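Side-chain contacts in phosphate-binding protein pstS 2 (Streptococcus pneumoniae, PDB 4H1X), which probably serves as the solute-binding component of the PstSACB ABC transporter complex, which is involved in importing phosphate: residues Gly130-Val133 and Val134-Lys138; Gly24-Thr27 and Glu28-Ile32; Glu213-Pro216 and Glu217-Lys220; Gln244-Met247 and Ala248-Ala251. All coordinates share one frame; numbering follows the deposited sequence.

Two of the four contacts close helices and two open them. In chain order, contact 2 (24-32) closes helix 21-30, contact 1 (130-138) closes helix 128-136, and contacts 3 (213-220) and 4 (244-251) open helices 216-219 and 247-254. Both closures are Schellman motifs; both openings are capping boxes. Contacts 2 and 4 touch, with centres 13 Å apart: T30 and L250 pack where helices 21-30 and 247-254 meet, tying together parts of the chain far apart in sequence. Contacts 1 and 3 are local helix ends away from that junction. Contact 1 lies across the chain's centre, its centre 26 and 30 Å from those of contacts 2 and 4; contact 3 is 19 Å from contact 2 between centres.

Contact 1: residues Gly130-Val133 and Val134-Lys138; sequences GQQV and VTDNK
Q132 reaches along the helix surface to D136, and N137 folds back onto V133, in the last turn of helix 128-136, which closes in a Schellman motif with K138 at positive phi as its C-prime residue. Two well-formed side-chain hydrogen bonds supplement the backbone ladder here. In the first, Q132 NE2 donates to D136 OD1 at 2.8 Å. The carboxylate oxygen lies in the plane of the Q132 amide, yet the donor meets it from above the carboxylate plane, the two flat groups being turned 52° apart. Q132 gets there by setting CG anti to its backbone N (chi1 -161°) and bending at chi2, which directs the amide toward the next turn. In one of the two T135 conformers a water joins the same surface, 2.9 Å from T135 OG1 and more weakly bonded to Q132 OE1.

Backbone bonds run from V134 N to G130 O, from T135 N to Q131 O and from D136 N to Q132 O, the last at 2.8 Å. Apolar packing lies on another side of the helix, where V133 rests on L173 and A176 of helix 164-180. Separately, N137 touches K172 of that helix. The side chains of V133 and N137 run alongside each other, with V133 CG1 3.6 Å from N137 ND2.

The second side-chain bond completes the helix end. V133 O accepts from both nitrogens of N137, the backbone N at 3.1 Å and ND2 at 2.9 Å, and the two donors arrive from opposite faces of its carbonyl plane.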
loop_
_atom_site.group_PDB
_atom_site.type_symbol
_atom_site.label_atom_id
_atom_site.label_comp_id
_atom_site.label_asym_id
_atom_site.label_seq_id
_atom_site.Cartn_x
_atom_site.Cartn_y
_atom_site.Cartn_z
ATOM N N GLY A 130 -13.623 -9.717 -8.941
ATOM C CA GLY A 130 -12.739 -9.345 -7.841
ATOM C C GLY A 130 -11.595 -8.464 -8.296
ATOM O O GLY A 130 -11.304 -7.437 -7.670
ATOM N N GLN A 131 -10.972 -8.835 -9.428
ATOM C CA GLN A 131 -9.872 -8.072 -10.026
ATOM C C GLN A 131 -10.379 -6.700 -10.445
ATOM O O GLN A 131 -9.652 -5.709 -10.290
ATOM C CB GLN A 131 -9.273 -8.803 -11.235
ATOM C CG GLN A 131 -8.504 -10.079 -10.907
ATOM C CD GLN A 131 -7.819 -10.664 -12.131
ATOM O OE1 GLN A 131 -7.920 -10.159 -13.260
ATOM N NE2 GLN A 131 -7.114 -11.756 -11.940
ATOM N N GLN A 132 -11.637 -6.623 -10.939
ATOM C CA GLN A 132 -12.213 -5.330 -11.337
ATOM C C GLN A 132 -12.397 -4.391 -10.112
ATOM O O GLN A 132 -12.220 -3.176 -10.235
ATOM C CB GLN A 132 -13.535 -5.515 -12.099
ATOM C CG GLN A 132 -13.928 -4.280 -12.919
ATOM C CD GLN A 132 -12.903 -3.913 -13.972
ATOM O OE1 GLN A 132 -12.489 -4.734 -14.803
ATOM N NE2 GLN A 132 -12.438 -2.674 -13.933
ATOM N N VAL A 133 -12.694 -4.946 -8.932
ATOM C CA VAL A 133 -12.812 -4.133 -7.714
ATOM C C VAL A 133 -11.440 -3.497 -7.420
ATOM O O VAL A 133 -11.363 -2.310 -7.114
ATOM C CB VAL A 133 -13.345 -4.947 -6.503
ATOM C CG1 VAL A 133 -13.257 -4.128 -5.210
ATOM C CG2 VAL A 133 -14.785 -5.404 -6.740
ATOM N N VAL A 134 -10.361 -4.299 -7.532
ATOM C CA VAL A 134 -9.019 -3.815 -7.266
ATOM C C VAL A 134 -8.653 -2.650 -8.212
ATOM O O VAL A 134 -8.248 -1.592 -7.712
ATOM C CB VAL A 134 -8.017 -4.991 -7.365
ATOM C CG1 VAL A 134 -6.573 -4.506 -7.323
ATOM C CG2 VAL A 134 -8.273 -5.997 -6.217
ATOM N N THR A 135 -8.792 -2.857 -9.553
ATOM C CA THR A 135 -8.413 -1.821 -10.517
ATOM C C THR A 135 -9.352 -0.604 -10.447
ATOM O O THR A 135 -8.868 0.518 -10.634
ATOM C CB THR A 135 -8.312 -2.374 -11.938
ATOM O OG1 THR A 135 -9.564 -2.941 -12.299
ATOM C CG2 THR A 135 -7.177 -3.402 -12.097
ATOM N N ASP A 136 -10.658 -0.794 -10.155
ATOM C CA ASP A 136 -11.613 0.329 -10.026
ATOM C C ASP A 136 -11.275 1.197 -8.831
ATOM O O ASP A 136 -11.536 2.402 -8.875
ATOM C CB ASP A 136 -13.066 -0.153 -9.922
ATOM C CG ASP A 136 -13.659 -0.594 -11.252
ATOM O OD1 ASP A 136 -12.983 -0.417 -12.299
ATOM O OD2 ASP A 136 -14.811 -1.055 -11.255
ATOM N N ASN A 137 -10.663 0.591 -7.787
ATOM C CA ASN A 137 -10.209 1.287 -6.584
ATOM C C ASN A 137 -8.761 1.800 -6.726
ATOM O O ASN A 137 -8.132 2.210 -5.736
ATOM C CB ASN A 137 -10.417 0.433 -5.353
ATOM C CG ASN A 137 -11.874 0.501 -4.958
ATOM O OD1 ASN A 137 -12.348 1.535 -4.485
ATOM N ND2 ASN A 137 -12.646 -0.535 -5.272
ATOM N N LYS A 138 -8.279 1.830 -7.982
ATOM C CA LYS A 138 -7.026 2.450 -8.441
ATOM C C LYS A 138 -5.729 1.765 -7.913
ATOM O O LYS A 138 -4.666 2.379 -7.924
ATOM C CB LYS A 138 -7.011 3.970 -8.107
ATOM C CG LYS A 138 -8.233 4.755 -8.644
ATOM C CD LYS A 138 -8.181 4.952 -10.143
ATOM C CE LYS A 138 -9.054 6.095 -10.599
ATOM N NZ LYS A 138 -8.606 6.642 -11.907
HETATM O O HOH W 1 -9.379 -5.474 -13.756
#

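Contact 2: residues Gly24-Thr27 and Glu28-Ile32; sequences GAFT and EITGI
The side chain of T30 meets F26 twice, once through its hydroxyl and once through its methyl. T30 OG1 donates to F26 O at 2.8 Å, and T30 N donates to the same oxygen at 3.0 Å; the two donors approach from opposite faces of the carbonyl plane, so one acceptor near the helix end is held by a backbone and a side-chain bond together. The hydroxyl can reach back because chi1 of 58° tucks OG1 between the backbone N and the carbonyl carbon. That same rotation turns CG2 over one face of the F26 ring, a CH-pi contact 3.9 Å from T30 CG2 to the ring centroid, offset toward the rim. In one of the two conformers of I32, its CD1 adds an oblique approach to the ring, 4.1 Å from F26 CE2.

Around these groups, I29 N donates to A25 O, and I29 CD1 lies near A25 CB. G31, at positive phi, turns the chain out of the helix in a Schellman motif, and I32 N then makes a weak 2.9 Å bond to T27 O. In the same I32 conformer, CG2 comes close to T27 CG2, the two side chains crossing at about a right angle. T27 OG1 is itself bonded to R23 O, one turn earlier.

Beyond this, the F26 ring stacks with Y70 of strand 67-72 and meets F254 edge-to-face. F254 and L250 belong to helix 247-254, which packs against this end of helix 21-30, while T27 and I32 lean on D42 of strand 40-42.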
loop_
_atom_site.group_PDB
_atom_site.type_symbol
_atom_site.label_atom_id
_atom_site.label_comp_id
_atom_site.label_asym_id
_atom_site.label_seq_id
_atom_site.Cartn_x
_atom_site.Cartn_y
_atom_site.Cartn_z
ATOM N N GLY A 24 4.635 4.485 6.840
ATOM C CA GLY A 24 5.359 3.288 7.262
ATOM C C GLY A 24 6.039 2.623 6.083
ATOM O O GLY A 24 7.222 2.301 6.147
ATOM N N ALA A 25 5.295 2.455 4.989
ATOM C CA ALA A 25 5.817 1.828 3.771
ATOM C C ALA A 25 6.925 2.675 3.149
ATOM O O ALA A 25 8.015 2.160 2.865
ATOM C CB ALA A 25 4.696 1.635 2.779
ATOM N N PHE A 26 6.651 3.973 2.938
ATOM C CA PHE A 26 7.613 4.898 2.344
ATOM C C PHE A 26 8.933 4.909 3.112
ATOM O O PHE A 26 9.985 4.737 2.510
ATOM C CB PHE A 26 7.037 6.329 2.270
ATOM C CG PHE A 26 8.014 7.302 1.646
ATOM C CD1 PHE A 26 8.166 7.372 0.262
ATOM C CD2 PHE A 26 8.797 8.138 2.442
ATOM C CE1 PHE A 26 9.072 8.277 -0.319
ATOM C CE2 PHE A 26 9.718 9.026 1.862
ATOM C CZ PHE A 26 9.863 9.075 0.486
ATOM N N THR A 27 8.880 5.119 4.429
ATOM C CA THR A 27 10.089 5.195 5.241
ATOM C C THR A 27 10.827 3.844 5.281
ATOM O O THR A 27 12.052 3.843 5.282
ATOM C CB THR A 27 9.788 5.728 6.646
ATOM O OG1 THR A 27 8.881 4.847 7.295
ATOM C CG2 THR A 27 9.236 7.179 6.626
ATOM N N GLU A 28 10.095 2.713 5.271
ATOM C CA GLU A 28 10.743 1.388 5.233
ATOM C C GLU A 28 11.474 1.180 3.880
ATOM O O GLU A 28 12.659 0.835 3.862
ATOM C CB GLU A 28 9.720 0.262 5.475
ATOM C CG GLU A 28 10.296 -1.150 5.412
ATOM C CD GLU A 28 11.459 -1.447 6.342
ATOM O OE1 GLU A 28 11.371 -1.103 7.545
ATOM O OE2 GLU A 28 12.455 -2.041 5.867
ATOM N N ILE A 29 10.758 1.379 2.763
ATOM C CA ILE A 29 11.303 1.165 1.416
ATOM C C ILE A 29 12.533 2.066 1.125
ATOM O O ILE A 29 13.519 1.578 0.561
ATOM C CB ILE A 29 10.197 1.320 0.318
ATOM C CG1 ILE A 29 9.076 0.260 0.504
ATOM C CG2 ILE A 29 10.805 1.195 -1.101
ATOM C CD1 ILE A 29 7.727 0.631 -0.183
ATOM N N THR A 30 12.485 3.355 1.501
ATOM C CA THR A 30 13.604 4.287 1.270
ATOM C C THR A 30 14.772 4.095 2.277
ATOM O O THR A 30 15.843 4.671 2.078
ATOM C CB THR A 30 13.105 5.748 1.343
ATOM O OG1 THR A 30 12.510 5.941 2.620
ATOM C CG2 THR A 30 12.135 6.103 0.218
ATOM N N GLY A 31 14.538 3.340 3.352
ATOM C CA GLY A 31 15.538 3.094 4.388
ATOM C C GLY A 31 15.663 4.186 5.437
ATOM O O GLY A 31 16.646 4.211 6.193
ATOM N N ILE A 32 14.656 5.101 5.486
ATOM C CA ILE A 32 14.583 6.209 6.443
ATOM C C ILE A 32 14.206 5.635 7.811
ATOM O O ILE A 32 14.581 6.203 8.831
ATOM C CB ILE A 32 13.581 7.287 5.929
ATOM C CG1 ILE A 32 14.216 8.117 4.794
ATOM C CG2 ILE A 32 13.057 8.209 7.042
ATOM C CD1 ILE A 32 13.213 8.767 3.899
#

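Contact 3: residues Glu213-Pro216 and Glu217-Lys220; sequences ELTP and EEGK
T215 and E218 each bond to the other's backbone, a reciprocal pair at the start of a helix so short and weakly bonded that it hardly outlasts its own cap. T215 OG1 accepts from E218 N at 3.0 Å, and E218 OE1 accepts from T215 N at 2.9 Å. Both bonds are fairly straight. The carboxylate oxygen is met on its anti side, with the donor tilted 32° out of the carboxylate plane.

The torsions of both residues suit the exchange. In T215 a chi1 of 68° turns OG1 inward to face the first turn, while E218 directs CG beside its own backbone N and then extends, carrying its carboxylate back past the threonine. The aliphatic part of the glutamate lies close against the hydroxyl, with E218 CG 3.2 Å from T215 OG1. T215 CG2 lies near the acid's far end, 3.6 Å from E218 OE1.

This is the classical capping box, with T215 as N-cap of helix 216-219 and P216 as the first residue after it. The backbone joins in through G219 N, which donates to T215 O at 2.9 Å, whereas the next bond, K220 N to P216 O, is weak.

E218 OE1 also forms a salt bridge with R212, a second grip that would favour the ionised carboxylate. On the inner side, L214 CD2 packs 4.0 Å from G219 CA. K201 of helix 193-202 donates to E218 O, and the side chain of E218 touches S194 and I197 of that same helix.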
loop_
_atom_site.group_PDB
_atom_site.type_symbol
_atom_site.label_atom_id
_atom_site.label_comp_id
_atom_site.label_asym_id
_atom_site.label_seq_id
_atom_site.Cartn_x
_atom_site.Cartn_y
_atom_site.Cartn_z
ATOM N N GLU A 213 6.227 -8.127 2.297
ATOM C CA GLU A 213 6.635 -9.515 2.123
ATOM C C GLU A 213 6.619 -10.175 3.503
ATOM O O GLU A 213 6.837 -9.489 4.511
ATOM C CB GLU A 213 8.035 -9.577 1.473
ATOM C CG GLU A 213 8.434 -10.944 0.936
ATOM C CD GLU A 213 9.840 -11.056 0.369
ATOM O OE1 GLU A 213 10.510 -10.011 0.206
ATOM O OE2 GLU A 213 10.290 -12.202 0.131
ATOM N N LEU A 214 6.335 -11.472 3.564
ATOM C CA LEU A 214 6.361 -12.194 4.847
ATOM C C LEU A 214 7.787 -12.666 5.075
ATOM O O LEU A 214 8.476 -12.983 4.115
ATOM C CB LEU A 214 5.422 -13.409 4.792
ATOM C CG LEU A 214 3.935 -13.177 5.104
ATOM C CD1 LEU A 214 3.247 -12.478 3.961
ATOM C CD2 LEU A 214 3.251 -14.505 5.336
ATOM N N THR A 215 8.224 -12.746 6.317
ATOM C CA THR A 215 9.550 -13.286 6.640
ATOM C C THR A 215 9.493 -14.801 6.504
ATOM O O THR A 215 8.396 -15.366 6.620
ATOM C CB THR A 215 9.946 -12.894 8.076
ATOM O OG1 THR A 215 9.103 -13.585 9.005
ATOM C CG2 THR A 215 9.931 -11.388 8.309
ATOM N N PRO A 216 10.637 -15.503 6.374
ATOM C CA PRO A 216 10.591 -16.978 6.326
ATOM C C PRO A 216 9.844 -17.566 7.540
ATOM O O PRO A 216 9.052 -18.490 7.366
ATOM C CB PRO A 216 12.064 -17.370 6.321
ATOM C CG PRO A 216 12.749 -16.198 5.657
ATOM C CD PRO A 216 12.019 -14.999 6.184
ATOM N N GLU A 217 10.033 -16.992 8.757
ATOM C CA GLU A 217 9.346 -17.495 9.964
ATOM C C GLU A 217 7.818 -17.273 9.862
ATOM O O GLU A 217 7.036 -18.175 10.193
ATOM C CB GLU A 217 9.909 -16.827 11.235
ATOM C CG GLU A 217 9.479 -17.524 12.521
ATOM C CD GLU A 217 9.983 -16.981 13.852
ATOM O OE1 GLU A 217 11.019 -16.276 13.876
ATOM O OE2 GLU A 217 9.358 -17.312 14.886
ATOM N N GLU A 218 7.398 -16.075 9.426
ATOM C CA GLU A 218 5.963 -15.766 9.291
ATOM C C GLU A 218 5.296 -16.686 8.271
ATOM O O GLU A 218 4.198 -17.163 8.524
ATOM C CB GLU A 218 5.748 -14.302 8.868
ATOM C CG GLU A 218 6.056 -13.288 9.956
ATOM C CD GLU A 218 6.168 -11.857 9.468
ATOM O OE1 GLU A 218 6.345 -11.635 8.245
ATOM O OE2 GLU A 218 6.030 -10.947 10.316
ATOM N N GLY A 219 5.977 -16.935 7.151
ATOM C CA GLY A 219 5.452 -17.757 6.061
ATOM C C GLY A 219 5.245 -19.231 6.376
ATOM O O GLY A 219 4.490 -19.900 5.667
ATOM N N LYS A 220 5.902 -19.758 7.436
ATOM C CA LYS A 220 5.795 -21.171 7.818
ATOM C C LYS A 220 4.339 -21.553 8.097
ATOM O O LYS A 220 3.678 -20.887 8.888
ATOM C CB LYS A 220 6.684 -21.485 9.037
ATOM C CG LYS A 220 7.141 -22.938 9.088
ATOM C CD LYS A 220 8.053 -23.201 10.283
ATOM C CE LYS A 220 8.361 -24.672 10.452
ATOM N NZ LYS A 220 9.436 -24.907 11.452
#

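Contact 4: residues Gln244-Met247 and Ala248-Ala251; sequences QVSM and AELA
V245 and L250 form the close-packed side of this strand-to-helix junction, while S246 and E249 exchange polar bonds across the first turn of helix 247-254. Both apolar residues are buried, and V245 CG2 approaches L250 CD1 at 4.3 Å. In one of its two conformers M247, a selenomethionine whose chain curls at chi2 and chi3, brings its selenium as near to the other branch, L250 CD2. L102 touches both M247 and L250, and F26 and T30 of helix 21-30 pack on L250, which is thus enclosed from several directions.

The other side is polar and more exposed, and loose only about A248, whose CB lies 3.8 Å from S246 OG. S246 is the N-cap: OG, placed between its backbone N and carbonyl carbon by chi1 of 61°, accepts from E249 N at 3.1 Å. E249 returns the favour through an extended chain, its OE1 taking S246 N at 3.2 Å on the anti side, 19° out of the carboxylate plane. On the strand side E249 OE1 also lies 3.5 Å from V245 CA.

These reciprocal bonds make a capping box, and L250 N to S246 O and A251 N to M247 O carry the helix onward from it. D86 accepts from M247 N, so side-chain oxygens receive the amide hydrogens of S246, M247 and E249. A carboxylate at this helix start would probably be stabilised in its charged form by the positive end of the helix dipole.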
loop_
_atom_site.group_PDB
_atom_site.type_symbol
_atom_site.label_atom_id
_atom_site.label_comp_id
_atom_site.label_asym_id
_atom_site.label_seq_id
_atom_site.Cartn_x
_atom_site.Cartn_y
_atom_site.Cartn_z
ATOM N N GLN A 244 13.397 14.074 -11.915
ATOM C CA GLN A 244 13.851 12.769 -11.438
ATOM C C GLN A 244 14.770 12.877 -10.234
ATOM O O GLN A 244 15.508 13.855 -10.075
ATOM C CB GLN A 244 14.527 11.948 -12.560
ATOM C CG GLN A 244 15.822 12.532 -13.105
ATOM C CD GLN A 244 16.396 11.643 -14.175
ATOM O OE1 GLN A 244 16.474 12.026 -15.347
ATOM N NE2 GLN A 244 16.804 10.431 -13.793
ATOM N N VAL A 245 14.719 11.845 -9.392
ATOM C CA VAL A 245 15.594 11.731 -8.228
ATOM C C VAL A 245 16.105 10.323 -8.148
ATOM O O VAL A 245 15.389 9.389 -8.500
ATOM C CB VAL A 245 14.943 12.161 -6.872
ATOM C CG1 VAL A 245 14.842 13.677 -6.762
ATOM C CG2 VAL A 245 13.583 11.498 -6.644
ATOM N N SER A 246 17.332 10.152 -7.649
ATOM C CA SER A 246 17.829 8.812 -7.358
ATOM C C SER A 246 17.220 8.358 -6.021
ATOM O O SER A 246 16.703 9.208 -5.275
ATOM C CB SER A 246 19.358 8.829 -7.259
ATOM O OG SER A 246 19.801 9.691 -6.215
HETATM N N MSE A 247 17.305 7.051 -5.691
HETATM C CA MSE A 247 16.813 6.560 -4.402
HETATM C C MSE A 247 17.647 7.188 -3.274
HETATM O O MSE A 247 17.088 7.499 -2.236
HETATM C CB MSE A 247 16.823 5.025 -4.317
HETATM C CG MSE A 247 15.653 4.352 -5.044
HETATM SE SE MSE A 247 13.925 4.302 -4.104
HETATM C CE MSE A 247 14.405 3.131 -2.587
ATOM N N ALA A 248 18.967 7.436 -3.501
ATOM C CA ALA A 248 19.844 8.092 -2.516
ATOM C C ALA A 248 19.362 9.499 -2.233
ATOM O O ALA A 248 19.236 9.877 -1.066
ATOM C CB ALA A 248 21.282 8.145 -3.019
ATOM N N GLU A 249 19.086 10.273 -3.307
ATOM C CA GLU A 249 18.597 11.641 -3.188
ATOM C C GLU A 249 17.271 11.638 -2.478
ATOM O O GLU A 249 17.069 12.473 -1.609
ATOM C CB GLU A 249 18.428 12.296 -4.556
ATOM C CG GLU A 249 19.695 12.910 -5.114
ATOM C CD GLU A 249 19.561 13.471 -6.515
ATOM O OE1 GLU A 249 18.711 12.976 -7.293
ATOM O OE2 GLU A 249 20.326 14.406 -6.839
ATOM N N LEU A 250 16.378 10.681 -2.835
ATOM C CA LEU A 250 15.054 10.571 -2.232
ATOM C C LEU A 250 15.153 10.446 -0.714
ATOM O O LEU A 250 14.489 11.198 0.011
ATOM C CB LEU A 250 14.262 9.373 -2.812
ATOM C CG LEU A 250 12.788 9.281 -2.386
ATOM C CD1 LEU A 250 12.023 10.590 -2.714
ATOM C CD2 LEU A 250 12.117 8.083 -3.033
ATOM N N ALA A 251 15.994 9.514 -0.239
ATOM C CA ALA A 251 16.176 9.319 1.196
ATOM C C ALA A 251 16.825 10.563 1.834
ATOM O O ALA A 251 16.389 10.981 2.909
ATOM C CB ALA A 251 16.998 8.077 1.466
#